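Local coordinates for protein phosphotransferase system, mannose/fructose/N-acetylgalactosamine-specific component IIB (Thermoanaerobacter tengcongensis, PDB 3LFJ) that probably carries phosphate to sugar as the IIB component of a mannose/fructose/N-acetylgalactosamine phosphotransferase system, at residues A[23-28]-A[97-102]; A[31-36]-A[101-106]; A[38-43]-A[72-77]; A[52-57]-A[81-86]; A[123-128]-A[160-165]. All blocks are in the same frame, centred on the assembly; numbering follows the deposited sequence.

Interaction 1: A[23-28]-A[97-102]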
# COMPACT_ATOMS: atom_id res chain seq x y z
N LYS A 23 -12.36 6.97 4.60
CA LYS A 23 -12.39 5.70 5.32
C LYS A 23 -11.46 4.72 4.60
O LYS A 23 -11.67 4.39 3.43
CB LYS A 23 -13.80 5.12 5.30
CG LYS A 23 -13.95 3.84 6.10
CD LYS A 23 -15.34 3.25 5.90
CE LYS A 23 -15.52 1.98 6.70
NZ LYS A 23 -15.51 2.25 8.16
N ILE A 24 -10.44 4.26 5.31
CA ILE A 24 -9.41 3.44 4.68
C ILE A 24 -9.88 1.99 4.68
O ILE A 24 -9.96 1.36 5.73
CB ILE A 24 -8.11 3.57 5.44
CG1 ILE A 24 -7.70 5.04 5.45
CG2 ILE A 24 -7.02 2.69 4.78
CD1 ILE A 24 -6.82 5.39 6.60
N VAL A 25 -10.20 1.47 3.49
CA VAL A 25 -10.72 0.10 3.42
C VAL A 25 -9.63 -0.95 3.22
O VAL A 25 -9.85 -2.13 3.50
CB VAL A 25 -11.80 -0.06 2.33
CG1 VAL A 25 -12.96 0.89 2.59
CG2 VAL A 25 -11.22 0.17 0.92
N PHE A 26 -8.46 -0.52 2.74
CA PHE A 26 -7.35 -1.43 2.50
C PHE A 26 -6.11 -0.59 2.26
O PHE A 26 -6.24 0.60 1.93
CB PHE A 26 -7.62 -2.29 1.26
CG PHE A 26 -6.90 -3.61 1.27
CD1 PHE A 26 -7.28 -4.62 2.15
CD2 PHE A 26 -5.86 -3.85 0.38
CE1 PHE A 26 -6.64 -5.84 2.14
CE2 PHE A 26 -5.21 -5.08 0.38
CZ PHE A 26 -5.61 -6.07 1.27
N ALA A 27 -4.94 -1.18 2.43
CA ALA A 27 -3.68 -0.52 2.07
C ALA A 27 -2.75 -1.56 1.49
O ALA A 27 -2.64 -2.68 2.01
CB ALA A 27 -3.06 0.18 3.26
N ARG A 28 -2.06 -1.20 0.43
CA ARG A 28 -1.19 -2.13 -0.29
C ARG A 28 0.09 -1.42 -0.71
O ARG A 28 0.07 -0.25 -1.11
CB ARG A 28 -1.93 -2.67 -1.52
CG ARG A 28 -1.07 -3.46 -2.51
CD ARG A 28 -1.96 -4.02 -3.60
NE ARG A 28 -1.19 -4.64 -4.69
CZ ARG A 28 -0.84 -5.92 -4.72
NH1 ARG A 28 -0.15 -6.37 -5.74
NH2 ARG A 28 -1.14 -6.75 -3.72
N GLU A 97 -18.00 10.34 4.24
CA GLU A 97 -16.65 9.85 4.05
C GLU A 97 -16.50 9.19 2.67
O GLU A 97 -17.42 8.67 2.13
CB GLU A 97 -16.28 8.87 5.15
CG GLU A 97 -17.15 7.68 5.23
CD GLU A 97 -16.91 6.84 6.48
OE1 GLU A 97 -16.23 7.27 7.39
OE2 GLU A 97 -17.42 5.75 6.52
N GLU A 98 -15.29 9.21 2.13
CA GLU A 98 -15.00 8.52 0.88
C GLU A 98 -14.23 7.25 1.20
O GLU A 98 -13.23 7.31 1.92
CB GLU A 98 -14.18 9.42 -0.05
CG GLU A 98 -13.80 8.73 -1.36
CD GLU A 98 -12.90 9.58 -2.24
OE1 GLU A 98 -12.41 10.64 -1.80
OE2 GLU A 98 -12.67 9.16 -3.40
N LYS A 99 -14.71 6.10 0.71
CA LYS A 99 -13.96 4.85 0.89
C LYS A 99 -12.74 4.84 -0.02
O LYS A 99 -12.85 5.08 -1.23
CB LYS A 99 -14.85 3.63 0.62
CG LYS A 99 -15.88 3.38 1.74
CD LYS A 99 -16.78 2.20 1.41
CE LYS A 99 -18.04 2.22 2.27
NZ LYS A 99 -17.70 2.15 3.71
N VAL A 100 -11.57 4.61 0.57
CA VAL A 100 -10.32 4.62 -0.20
C VAL A 100 -9.45 3.37 0.01
O VAL A 100 -9.31 2.86 1.13
CB VAL A 100 -9.45 5.89 0.07
CG1 VAL A 100 -10.25 7.16 -0.23
CG2 VAL A 100 -8.93 5.90 1.49
N PHE A 101 -8.89 2.91 -1.09
CA PHE A 101 -7.93 1.80 -1.10
C PHE A 101 -6.58 2.49 -1.29
O PHE A 101 -6.33 3.08 -2.34
CB PHE A 101 -8.27 0.88 -2.29
CG PHE A 101 -7.41 -0.35 -2.42
CD1 PHE A 101 -7.97 -1.63 -2.32
CD2 PHE A 101 -6.06 -0.24 -2.72
CE1 PHE A 101 -7.20 -2.77 -2.48
CE2 PHE A 101 -5.28 -1.39 -2.87
CZ PHE A 101 -5.85 -2.65 -2.76
N LEU A 102 -5.75 2.48 -0.25
CA LEU A 102 -4.44 3.16 -0.33
C LEU A 102 -3.43 2.28 -1.04
O LEU A 102 -3.30 1.09 -0.75
CB LEU A 102 -3.92 3.48 1.06
CG LEU A 102 -4.77 4.42 1.92
CD1 LEU A 102 -4.10 4.66 3.25
CD2 LEU A 102 -4.99 5.74 1.19
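Phe26 and Phe101 run alongside each other in the same direction on one face of a parallel strand pair. Phe26 CB sits over the Phe101 ring, 4.1 Å from its centroid and 28° off the ring normal. Phe26 CG follows at 3.9 Å from Phe101 CE1. Phe26 CD2 makes the tightest approach, 3.3 Å to Phe101 CE1, with CZ almost as near. Phe26 CE2 ends the run 4.0 Å from Phe101 CZ. The ring planes meet obliquely, at 37°. With CG anti to the backbone N (chi1 -154°), the Phe26 ring swings alongside its partner. Phe46 and Trp42 meet this ring too.

The backbones run nearly parallel. Lys23 N donates to Glu98 O at 2.8 Å, and Val25 N to Val100 O at 2.9 Å. Between the Ile24-Val100 and Ala27-Leu102 pairs, Val25 and Phe26 stand against Phe101 alone, a beta bulge. On the other face Ile24 CG2 packs on Leu102 CD1 at 3.8 Å. At the outer end Lys23 NZ stays 4.3 Å from Glu97 OE2, beyond a salt bridge. Backbone bonds and apolar packing thus hold the pair, with Lys23, Glu97 and Lys99 at one end and buried Arg28, paired with Asp30, at the other.

Interaction 2: A[31-36]-A[101-106]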
# COMPACT_ATOMS: atom_id res chain seq x y z
N ASP A 31 5.54 -1.73 -5.70
CA ASP A 31 6.43 -0.75 -6.33
C ASP A 31 6.13 -0.51 -7.81
O ASP A 31 6.71 0.39 -8.41
CB ASP A 31 7.92 -1.04 -6.08
CG ASP A 31 8.35 -2.43 -6.52
OD1 ASP A 31 7.55 -3.20 -7.08
OD2 ASP A 31 9.55 -2.74 -6.32
N ARG A 32 5.23 -1.30 -8.36
CA ARG A 32 4.76 -1.06 -9.71
C ARG A 32 3.32 -0.51 -9.79
O ARG A 32 2.76 -0.29 -10.84
CB ARG A 32 5.02 -2.27 -10.62
CG ARG A 32 6.49 -2.44 -10.91
CD ARG A 32 6.76 -3.72 -11.56
NE ARG A 32 5.82 -4.01 -12.62
CZ ARG A 32 5.03 -5.09 -12.69
NH1 ARG A 32 4.93 -6.07 -11.76
NH2 ARG A 32 4.28 -5.14 -13.72
N LEU A 33 2.79 -0.21 -8.60
CA LEU A 33 1.51 0.50 -8.47
C LEU A 33 0.35 -0.12 -9.27
O LEU A 33 -0.04 -1.24 -8.99
CB LEU A 33 1.68 2.01 -8.75
CG LEU A 33 2.62 2.68 -7.74
CD1 LEU A 33 3.05 4.09 -8.19
CD2 LEU A 33 2.05 2.69 -6.32
N ILE A 34 -0.19 0.62 -10.23
CA ILE A 34 -1.27 0.08 -11.05
C ILE A 34 -0.67 -0.53 -12.31
O ILE A 34 -0.22 0.18 -13.21
CB ILE A 34 -2.30 1.16 -11.38
CG1 ILE A 34 -2.84 1.79 -10.09
CG2 ILE A 34 -3.45 0.53 -12.17
CD1 ILE A 34 -3.95 2.82 -10.34
N HIS A 35 -0.65 -1.86 -12.35
CA HIS A 35 -0.03 -2.58 -13.46
C HIS A 35 -0.83 -3.83 -13.81
O HIS A 35 -1.38 -4.49 -12.94
CB HIS A 35 1.42 -2.96 -13.11
CG HIS A 35 1.53 -3.85 -11.91
ND1 HIS A 35 1.63 -5.23 -12.00
CD2 HIS A 35 1.53 -3.57 -10.58
CE1 HIS A 35 1.71 -5.75 -10.79
NE2 HIS A 35 1.64 -4.76 -9.91
N GLY A 36 -0.85 -4.16 -15.10
CA GLY A 36 -1.60 -5.33 -15.55
C GLY A 36 -3.04 -5.32 -15.05
O GLY A 36 -3.69 -4.27 -15.04
N PHE A 101 -8.89 2.91 -1.09
CA PHE A 101 -7.93 1.80 -1.10
C PHE A 101 -6.58 2.49 -1.29
O PHE A 101 -6.33 3.08 -2.34
CB PHE A 101 -8.27 0.88 -2.29
CG PHE A 101 -7.41 -0.35 -2.42
CD1 PHE A 101 -7.97 -1.63 -2.32
CD2 PHE A 101 -6.06 -0.24 -2.72
CE1 PHE A 101 -7.20 -2.77 -2.48
CE2 PHE A 101 -5.28 -1.39 -2.87
CZ PHE A 101 -5.85 -2.65 -2.76
N LEU A 102 -5.75 2.48 -0.25
CA LEU A 102 -4.44 3.16 -0.33
C LEU A 102 -3.43 2.28 -1.04
O LEU A 102 -3.30 1.09 -0.75
CB LEU A 102 -3.92 3.48 1.06
CG LEU A 102 -4.77 4.42 1.92
CD1 LEU A 102 -4.10 4.66 3.25
CD2 LEU A 102 -4.99 5.74 1.19
N LEU A 103 -2.70 2.89 -1.96
CA LEU A 103 -1.65 2.20 -2.69
C LEU A 103 -0.35 2.98 -2.53
O LEU A 103 -0.28 4.17 -2.85
CB LEU A 103 -2.07 2.09 -4.16
CG LEU A 103 -1.17 1.29 -5.08
CD1 LEU A 103 -0.95 -0.10 -4.52
CD2 LEU A 103 -1.82 1.22 -6.47
N PHE A 104 0.68 2.32 -2.01
CA PHE A 104 2.02 2.93 -1.85
C PHE A 104 2.99 2.23 -2.76
O PHE A 104 2.87 1.05 -3.03
CB PHE A 104 2.54 2.75 -0.40
CG PHE A 104 1.66 3.35 0.63
CD1 PHE A 104 1.83 4.67 1.00
CD2 PHE A 104 0.64 2.60 1.23
CE1 PHE A 104 1.00 5.25 1.97
CE2 PHE A 104 -0.19 3.18 2.20
CZ PHE A 104 -0.00 4.50 2.57
N LYS A 105 4.01 2.97 -3.20
CA LYS A 105 5.09 2.36 -3.95
C LYS A 105 6.08 1.61 -3.05
O LYS A 105 6.72 0.65 -3.48
CB LYS A 105 5.82 3.47 -4.72
CG LYS A 105 6.75 3.00 -5.81
CD LYS A 105 7.37 4.23 -6.47
CE LYS A 105 8.28 3.84 -7.62
NZ LYS A 105 8.88 5.10 -8.21
N ASN A 106 6.24 2.06 -1.81
CA ASN A 106 7.27 1.50 -0.95
C ASN A 106 6.91 1.59 0.53
O ASN A 106 6.03 2.36 0.93
CB ASN A 106 8.62 2.20 -1.24
CG ASN A 106 8.50 3.70 -1.27
OD1 ASN A 106 8.06 4.32 -0.31
ND2 ASN A 106 8.90 4.31 -2.39
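The backbones of Asp31 and Lys105 come together with their CA atoms 4.1 Å apart, where the loop after strand 22-30 passes the end of strand 98-104. Asp31 CA lies 3.2 Å from Lys105 O, a bent CA-H...O contact with 126° at the hydrogen. Asp31 CB rests on the same oxygen. The carboxylate leads elsewhere, and its OD2 accepts from Ala129 N.

Leu33 carries the apolar part. Its CD2 methyl meets Leu103 CG at 3.7 Å and also lies 3.7 Å from Lys105 N, so one branch covers both a side chain and a peptide. CG stands anti to the carbonyl carbon (chi1 -62°), which sends the methyl to the strand. Beside it, Ile34 crosses Leu103 at a slant, CG1 of Ile34 3.8 Å from CD2 of Leu103. The extended Lys105 chain runs past Asp31, with CG 3.7 Å from Asp31 O. Ile53 adds to the packing on Leu33, and Ala71 to that on Ile34.

The arrangement is typical of the C-terminal edge of a parallel alpha/beta sheet, where loops gather to form a site. It packs the loop after the first strand, which in sorbose IIB relatives carries the phosphorylated histidine, against the end of strand 98-104.

Interaction 3: A[38-43]-A[72-77]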
# COMPACT_ATOMS: atom_id res chain seq x y z
N VAL A 38 -3.80 -6.46 -11.98
CA VAL A 38 -3.71 -6.67 -10.54
C VAL A 38 -4.72 -5.84 -9.74
O VAL A 38 -5.43 -6.37 -8.88
CB VAL A 38 -2.26 -6.41 -10.06
CG1 VAL A 38 -2.18 -6.39 -8.55
CG2 VAL A 38 -1.33 -7.47 -10.64
N MET A 39 -4.78 -4.55 -10.01
CA MET A 39 -5.68 -3.71 -9.23
C MET A 39 -7.14 -3.92 -9.62
O MET A 39 -8.03 -3.65 -8.83
CB MET A 39 -5.30 -2.23 -9.33
CG MET A 39 -4.10 -1.87 -8.45
SD MET A 39 -4.30 -2.29 -6.72
CE MET A 39 -5.66 -1.21 -6.31
N THR A 40 -7.38 -4.39 -10.84
CA THR A 40 -8.74 -4.71 -11.24
C THR A 40 -9.24 -5.86 -10.37
O THR A 40 -10.37 -5.83 -9.87
CB THR A 40 -8.80 -5.04 -12.74
OG1 THR A 40 -8.39 -3.89 -13.49
CG2 THR A 40 -10.21 -5.44 -13.15
N ARG A 41 -8.37 -6.84 -10.14
CA ARG A 41 -8.70 -7.93 -9.23
C ARG A 41 -8.94 -7.44 -7.80
O ARG A 41 -9.95 -7.77 -7.19
CB ARG A 41 -7.61 -9.01 -9.26
CG ARG A 41 -7.35 -9.59 -10.64
CD ARG A 41 -6.45 -10.81 -10.54
NE ARG A 41 -6.10 -11.32 -11.86
CZ ARG A 41 -6.86 -12.17 -12.55
NH1 ARG A 41 -8.00 -12.60 -12.04
NH2 ARG A 41 -6.47 -12.58 -13.75
N TRP A 42 -8.02 -6.63 -7.27
CA TRP A 42 -8.16 -6.15 -5.91
C TRP A 42 -9.42 -5.32 -5.69
O TRP A 42 -10.09 -5.47 -4.67
CB TRP A 42 -6.92 -5.34 -5.48
CG TRP A 42 -5.78 -6.25 -5.09
CD1 TRP A 42 -4.66 -6.52 -5.82
CD2 TRP A 42 -5.68 -7.01 -3.88
NE1 TRP A 42 -3.86 -7.41 -5.14
CE2 TRP A 42 -4.47 -7.73 -3.95
CE3 TRP A 42 -6.50 -7.16 -2.76
CZ2 TRP A 42 -4.06 -8.60 -2.93
CZ3 TRP A 42 -6.08 -8.02 -1.73
CH2 TRP A 42 -4.87 -8.73 -1.83
N MET A 43 -9.76 -4.46 -6.65
CA MET A 43 -10.87 -3.54 -6.44
C MET A 43 -12.23 -4.22 -6.46
O MET A 43 -13.19 -3.68 -5.94
CB MET A 43 -10.83 -2.38 -7.42
CG MET A 43 -9.65 -1.41 -7.17
SD MET A 43 -9.41 -0.88 -5.45
CE MET A 43 -10.77 0.26 -5.24
N ALA A 72 -6.17 2.19 -14.70
CA ALA A 72 -7.05 1.93 -13.58
C ALA A 72 -8.18 1.02 -14.00
O ALA A 72 -8.55 0.99 -15.19
CB ALA A 72 -7.61 3.22 -13.04
N PRO A 73 -8.75 0.28 -13.04
CA PRO A 73 -9.90 -0.58 -13.33
C PRO A 73 -11.05 0.24 -13.86
O PRO A 73 -11.27 1.37 -13.42
CB PRO A 73 -10.26 -1.15 -11.95
CG PRO A 73 -8.99 -1.01 -11.14
CD PRO A 73 -8.37 0.26 -11.61
N PRO A 74 -11.81 -0.32 -14.82
CA PRO A 74 -12.99 0.40 -15.29
C PRO A 74 -13.87 0.82 -14.12
O PRO A 74 -14.15 0.01 -13.23
CB PRO A 74 -13.71 -0.64 -16.14
CG PRO A 74 -12.63 -1.54 -16.62
CD PRO A 74 -11.58 -1.58 -15.54
N GLY A 75 -14.30 2.08 -14.13
CA GLY A 75 -15.22 2.57 -13.12
C GLY A 75 -14.62 2.85 -11.75
O GLY A 75 -15.35 2.99 -10.76
N VAL A 76 -13.30 2.91 -11.67
CA VAL A 76 -12.62 3.18 -10.41
C VAL A 76 -11.79 4.45 -10.52
O VAL A 76 -10.90 4.54 -11.37
CB VAL A 76 -11.70 2.02 -9.99
CG1 VAL A 76 -10.96 2.34 -8.69
CG2 VAL A 76 -12.51 0.74 -9.81
N LYS A 77 -12.07 5.43 -9.67
CA LYS A 77 -11.32 6.68 -9.66
C LYS A 77 -9.94 6.48 -9.05
O LYS A 77 -9.77 5.70 -8.11
CB LYS A 77 -12.07 7.74 -8.84
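Met39 O accepts the helix bond from Met43 N at 2.9 Å, and Pro73 CG rests 3.6 Å from the same oxygen. The proline ring thus lies against a helix carbonyl that is already satisfied. Pro73 CG also touches Thr40 CA. The contact joins helix 38-43 to the loop between helix 62-70 and strand 78-81.

Thr40 gives its hydroxyl to the interface. OG1 of Thr40 lies 3.6 Å from Pro73 CA and close to Pro73 CB as well. The two side chains run antiparallel. Thr40 OG1 stands anti to its own carbonyl carbon (chi1 -63°), which lays the oxygen beside the loop. Pro74 reaches the same hydroxyl only at the fringe.

Met43, one helix turn on from Met39, extends the contact. Met43 CG lies 4.0 Å from Pro73 CG. The chain then curls twice, and this brings the CE methyl of Met43 to Val76 CG1, also at 4.0 Å. Ile51 of strand 50-54 lines the same patch, touching Met39, Met43, Pro73 and Val76.

The loop keeps its shape by itself. Pro73 to Val76 form a type II beta turn, closed by Val76 N to Pro73 O at 3.1 Å. Pro74 and Gly75 fill its two corners, with Gly75 at positive phi (76°).

The chemistry implies van der Waals packing, with no polar bond between the two segments. A rigid proline-rich turn meets flexible methionines, and the polar atoms that approach it meet carbon.

Interaction 4: A[52-57]-A[81-86]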
# COMPACT_ATOMS: atom_id res chain seq x y z
N VAL A 52 -6.32 5.58 -3.94
CA VAL A 52 -5.51 6.73 -3.60
C VAL A 52 -4.07 6.27 -3.53
O VAL A 52 -3.70 5.46 -2.68
CB VAL A 52 -5.94 7.37 -2.28
CG1 VAL A 52 -4.95 8.47 -1.86
CG2 VAL A 52 -7.35 7.94 -2.42
N ILE A 53 -3.27 6.77 -4.46
CA ILE A 53 -1.83 6.50 -4.45
C ILE A 53 -1.15 7.60 -3.68
O ILE A 53 -1.36 8.79 -3.96
CB ILE A 53 -1.24 6.45 -5.87
CG1 ILE A 53 -1.92 5.33 -6.68
CG2 ILE A 53 0.29 6.23 -5.77
CD1 ILE A 53 -1.53 5.33 -8.15
N ILE A 54 -0.37 7.21 -2.68
CA ILE A 54 0.38 8.19 -1.89
C ILE A 54 1.86 7.99 -2.18
O ILE A 54 2.43 6.96 -1.84
CB ILE A 54 0.12 8.06 -0.36
CG1 ILE A 54 -1.35 8.28 -0.06
CG2 ILE A 54 0.97 9.11 0.38
CD1 ILE A 54 -1.73 8.02 1.42
N ASP A 55 2.45 8.96 -2.87
CA ASP A 55 3.86 8.90 -3.25
C ASP A 55 4.34 10.29 -3.66
O ASP A 55 3.73 10.93 -4.52
CB ASP A 55 4.03 7.94 -4.43
CG ASP A 55 5.48 7.66 -4.71
OD1 ASP A 55 6.10 6.89 -3.93
OD2 ASP A 55 6.01 8.20 -5.70
N ASP A 56 5.45 10.75 -3.07
CA ASP A 56 5.94 12.10 -3.35
C ASP A 56 6.47 12.21 -4.77
O ASP A 56 6.34 13.27 -5.38
CB ASP A 56 7.07 12.46 -2.40
CG ASP A 56 6.58 12.88 -1.02
OD1 ASP A 56 5.38 13.18 -0.81
OD2 ASP A 56 7.47 12.98 -0.13
N GLU A 57 7.07 11.14 -5.29
CA GLU A 57 7.61 11.17 -6.67
C GLU A 57 6.47 11.21 -7.66
O GLU A 57 6.46 12.03 -8.59
CB GLU A 57 8.49 9.95 -6.95
CG GLU A 57 9.88 10.01 -6.33
CD GLU A 57 10.82 8.92 -6.80
OE1 GLU A 57 10.51 8.22 -7.80
OE2 GLU A 57 11.89 8.76 -6.17
N PHE A 81 -1.63 11.66 -4.26
CA PHE A 81 -1.23 12.66 -3.28
C PHE A 81 0.20 12.44 -2.86
O PHE A 81 0.64 11.29 -2.71
CB PHE A 81 -2.07 12.56 -2.00
CG PHE A 81 -3.52 12.95 -2.17
CD1 PHE A 81 -3.95 14.22 -1.80
CD2 PHE A 81 -4.45 12.05 -2.64
CE1 PHE A 81 -5.28 14.58 -1.92
CE2 PHE A 81 -5.79 12.41 -2.78
CZ PHE A 81 -6.20 13.67 -2.41
N GLY A 82 0.91 13.54 -2.59
CA GLY A 82 2.13 13.44 -1.81
C GLY A 82 1.80 13.12 -0.36
O GLY A 82 0.63 13.20 0.05
N VAL A 83 2.81 12.79 0.43
CA VAL A 83 2.59 12.43 1.84
C VAL A 83 1.92 13.55 2.64
O VAL A 83 0.90 13.32 3.31
CB VAL A 83 3.92 12.02 2.50
CG1 VAL A 83 3.79 11.92 4.03
CG2 VAL A 83 4.41 10.71 1.92
N ASP A 84 2.48 14.75 2.59
CA ASP A 84 1.91 15.83 3.39
C ASP A 84 0.49 16.14 2.94
O ASP A 84 -0.38 16.37 3.78
CB ASP A 84 2.75 17.11 3.29
CG ASP A 84 4.09 16.99 3.97
OD1 ASP A 84 4.34 16.02 4.72
OD2 ASP A 84 4.92 17.91 3.74
N ALA A 85 0.24 16.16 1.63
CA ALA A 85 -1.10 16.43 1.12
C ALA A 85 -2.10 15.36 1.51
O ALA A 85 -3.27 15.66 1.78
CB ALA A 85 -1.07 16.61 -0.41
N ALA A 86 -1.67 14.10 1.52
CA ALA A 86 -2.55 13.01 1.95
C ALA A 86 -2.92 13.19 3.41
O ALA A 86 -4.09 13.04 3.78
CB ALA A 86 -1.87 11.68 1.74
O HOH W 1 5.08 15.17 1.13
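The Phe81 ring is met obliquely by Val52 CG1, 3.7 Å from Phe81 CD2. Ala85 CB lies at the ring's edge, in plane, from the helix that follows, and Trp22 packs against Phe81 edge-to-face. The other flat group is the Asp56 carboxylate. Its OD1 takes the backbone bond from Val83 N at 2.9 Å, nearly straight at 166°, met almost in line with the C-O bond. A water also donates to Asp56 OD1 at 2.8 Å and in turn accepts from Asp84 N. Asp56 OD2 is held by a salt bridge to Arg112. Two first-turn N-H groups of helix 83-91 are thus served by one oxygen, directly and through water, and the positive end of the helix would probably favour the charged form of the acid.

A single parallel bridge, Ile54 with Phe81, ties the backbones. Phe81 N donates to Ile53 O at 2.9 Å, and Asp55 N donates back to Phe81 O at 3.0 Å. Ile54 points to the same face as Phe81 and reaches the helix. Its CD1 touches Ala86 CB at 3.7 Å, while the CG2 branch turns to Val83 CG2 at 4.1 Å. Standing anti to the backbone N, that branch faces the start of the helix. Both segments turn from strand to helix here: Gly82 is the N-cap of helix 83-91, and Asp55 is the N-cap of helix 56-60, with its side chain on Leu58 N.

Helix 107-115 packs on Val83 and Ile54, while strand 98-104 flanks strand 50-54 on the side away from edge strand 78-81.

Interaction 5: A[123-128]-A[160-165]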
# COMPACT_ATOMS: atom_id res chain seq x y z
N LEU A 123 -2.16 -4.06 6.10
CA LEU A 123 -1.16 -3.66 5.12
C LEU A 123 -0.73 -4.88 4.33
O LEU A 123 -0.09 -5.79 4.87
CB LEU A 123 0.03 -3.02 5.82
CG LEU A 123 1.14 -2.53 4.88
CD1 LEU A 123 0.62 -1.47 3.91
CD2 LEU A 123 2.29 -1.98 5.68
N ASN A 124 -1.08 -4.87 3.05
CA ASN A 124 -0.78 -5.95 2.12
C ASN A 124 0.50 -5.63 1.35
O ASN A 124 0.57 -4.63 0.64
CB ASN A 124 -1.98 -6.09 1.19
CG ASN A 124 -1.67 -6.85 -0.07
OD1 ASN A 124 -1.07 -7.94 -0.03
ND2 ASN A 124 -2.09 -6.30 -1.18
N ILE A 125 1.53 -6.46 1.51
CA ILE A 125 2.76 -6.30 0.74
C ILE A 125 2.59 -7.04 -0.59
O ILE A 125 2.60 -8.28 -0.64
CB ILE A 125 4.00 -6.84 1.51
CG1 ILE A 125 4.02 -6.36 2.97
CG2 ILE A 125 5.27 -6.47 0.76
CD1 ILE A 125 3.94 -4.82 3.14
N GLY A 126 2.40 -6.29 -1.67
CA GLY A 126 2.06 -6.84 -2.97
C GLY A 126 3.20 -6.99 -3.96
O GLY A 126 3.22 -7.93 -4.76
N GLY A 127 4.14 -6.05 -3.93
CA GLY A 127 5.23 -6.05 -4.89
C GLY A 127 6.43 -5.28 -4.38
O GLY A 127 6.32 -4.10 -4.06
N VAL A 128 7.56 -5.97 -4.25
CA VAL A 128 8.80 -5.32 -3.86
C VAL A 128 9.90 -6.04 -4.66
O VAL A 128 10.12 -7.23 -4.47
CB VAL A 128 9.10 -5.43 -2.35
CG1 VAL A 128 10.36 -4.62 -2.04
CG2 VAL A 128 7.93 -4.92 -1.49
N VAL A 160 -0.95 -2.90 13.05
CA VAL A 160 -1.31 -3.23 11.68
C VAL A 160 -1.11 -4.72 11.39
O VAL A 160 -0.10 -5.31 11.77
CB VAL A 160 -0.51 -2.39 10.67
CG1 VAL A 160 0.98 -2.57 10.89
CG2 VAL A 160 -0.89 -2.76 9.25
N ASP A 161 -2.08 -5.31 10.71
CA ASP A 161 -1.97 -6.69 10.26
C ASP A 161 -1.24 -6.66 8.93
O ASP A 161 -1.77 -6.16 7.94
CB ASP A 161 -3.38 -7.28 10.08
CG ASP A 161 -3.37 -8.71 9.57
OD1 ASP A 161 -4.36 -9.11 8.92
OD2 ASP A 161 -2.39 -9.44 9.81
N VAL A 162 -0.02 -7.20 8.92
CA VAL A 162 0.83 -7.17 7.73
C VAL A 162 0.95 -8.55 7.12
O VAL A 162 1.30 -9.51 7.82
CB VAL A 162 2.24 -6.71 8.07
CG1 VAL A 162 3.08 -6.63 6.80
CG2 VAL A 162 2.19 -5.35 8.77
N TYR A 163 0.68 -8.64 5.82
CA TYR A 163 0.89 -9.88 5.09
C TYR A 163 1.27 -9.65 3.63
O TYR A 163 0.96 -8.61 3.05
CB TYR A 163 -0.33 -10.79 5.20
CG TYR A 163 -1.64 -10.25 4.67
CD1 TYR A 163 -2.61 -9.78 5.55
CD2 TYR A 163 -1.93 -10.24 3.31
CE1 TYR A 163 -3.82 -9.33 5.09
CE2 TYR A 163 -3.14 -9.75 2.84
CZ TYR A 163 -4.08 -9.31 3.74
OH TYR A 163 -5.29 -8.84 3.30
N LEU A 164 1.97 -10.63 3.07
CA LEU A 164 2.35 -10.65 1.67
C LEU A 164 1.29 -11.38 0.89
O LEU A 164 0.88 -12.48 1.27
CB LEU A 164 3.66 -11.41 1.49
CG LEU A 164 4.96 -10.66 1.80
CD1 LEU A 164 5.03 -10.18 3.23
CD2 LEU A 164 6.14 -11.57 1.47
N GLN A 165 0.84 -10.78 -0.20
CA GLN A 165 -0.13 -11.43 -1.09
C GLN A 165 -0.20 -10.67 -2.40
O GLN A 165 -0.46 -9.46 -2.43
CB GLN A 165 -1.51 -11.50 -0.45
CG GLN A 165 -2.45 -12.46 -1.19
CD GLN A 165 -3.83 -12.52 -0.57
OE1 GLN A 165 -4.26 -11.59 0.12
NE2 GLN A 165 -4.54 -13.62 -0.81
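Leu123 and Ile125 exchange backbone bonds with a parallel partner, 160-165, whose strand axis runs 4.6 Å away at 21°. Leu123 N donates to Asp161 O at 2.8 Å, and Leu123 O accepts from Tyr163 N. Ile125 N binds Tyr163 O at 2.7 Å, and Ile125 O accepts from Gln165 N at 3.1 Å.

Leu123, Ile125, Val162 and Leu164 share one face. Val160, just before the strand, presses CG2 on Leu123 CB at 3.6 Å. Ile125 crosses Val162 at a slant, CG1 to CG1 4.0 Å, and its CB meets Leu164 CD1 at 3.9 Å. Leu151 of helix 145-158 covers Leu123 and Ile125 on this side.

On the other face lie Asn124 and Tyr163. Tyr163 CG stands between the backbone N and the carbonyl carbon (chi1 60°), which turns the ring toward the other strand, its CE2 4.2 Å from Asn124 CB. Lys172 makes a cation-pi contact with that ring. Gln165 NE2 is bonded to Ser170 O, and Gln165 O accepts from Arg28.

Two parallel neighbours, joined by a connection that holds the small hairpin 135-136/142-143 and helix 145-158, form a beta-alpha-beta crossover, the repeating motif of open alpha/beta sheets, here towards the edge opposite strand 78-81.

Interactions 1, 4 and 5 join neighbouring strands of one mainly parallel sheet, in the order 78-81, 50-54, 98-104, 22-30, 122-127, 161-164. Interaction 1 is central, with 4 and 5 on opposite sides of it, their centres about 14 and 15 Å from its own. Interactions 4 and 5 have centres about 19 Å apart and nearest atoms about 10 Å apart. Interaction 2 shares Phe101 and Leu102 with interaction 1 and packs the loop after strand 22-30 on the end of strand 98-104. Interaction 3 lies beside it, centres about 11 Å apart, on helix 38-43. Along the chain, 3 and 4 fall between the segments of 1 and 2, and 5 follows. One alpha/beta domain results, consistent with the IIB family.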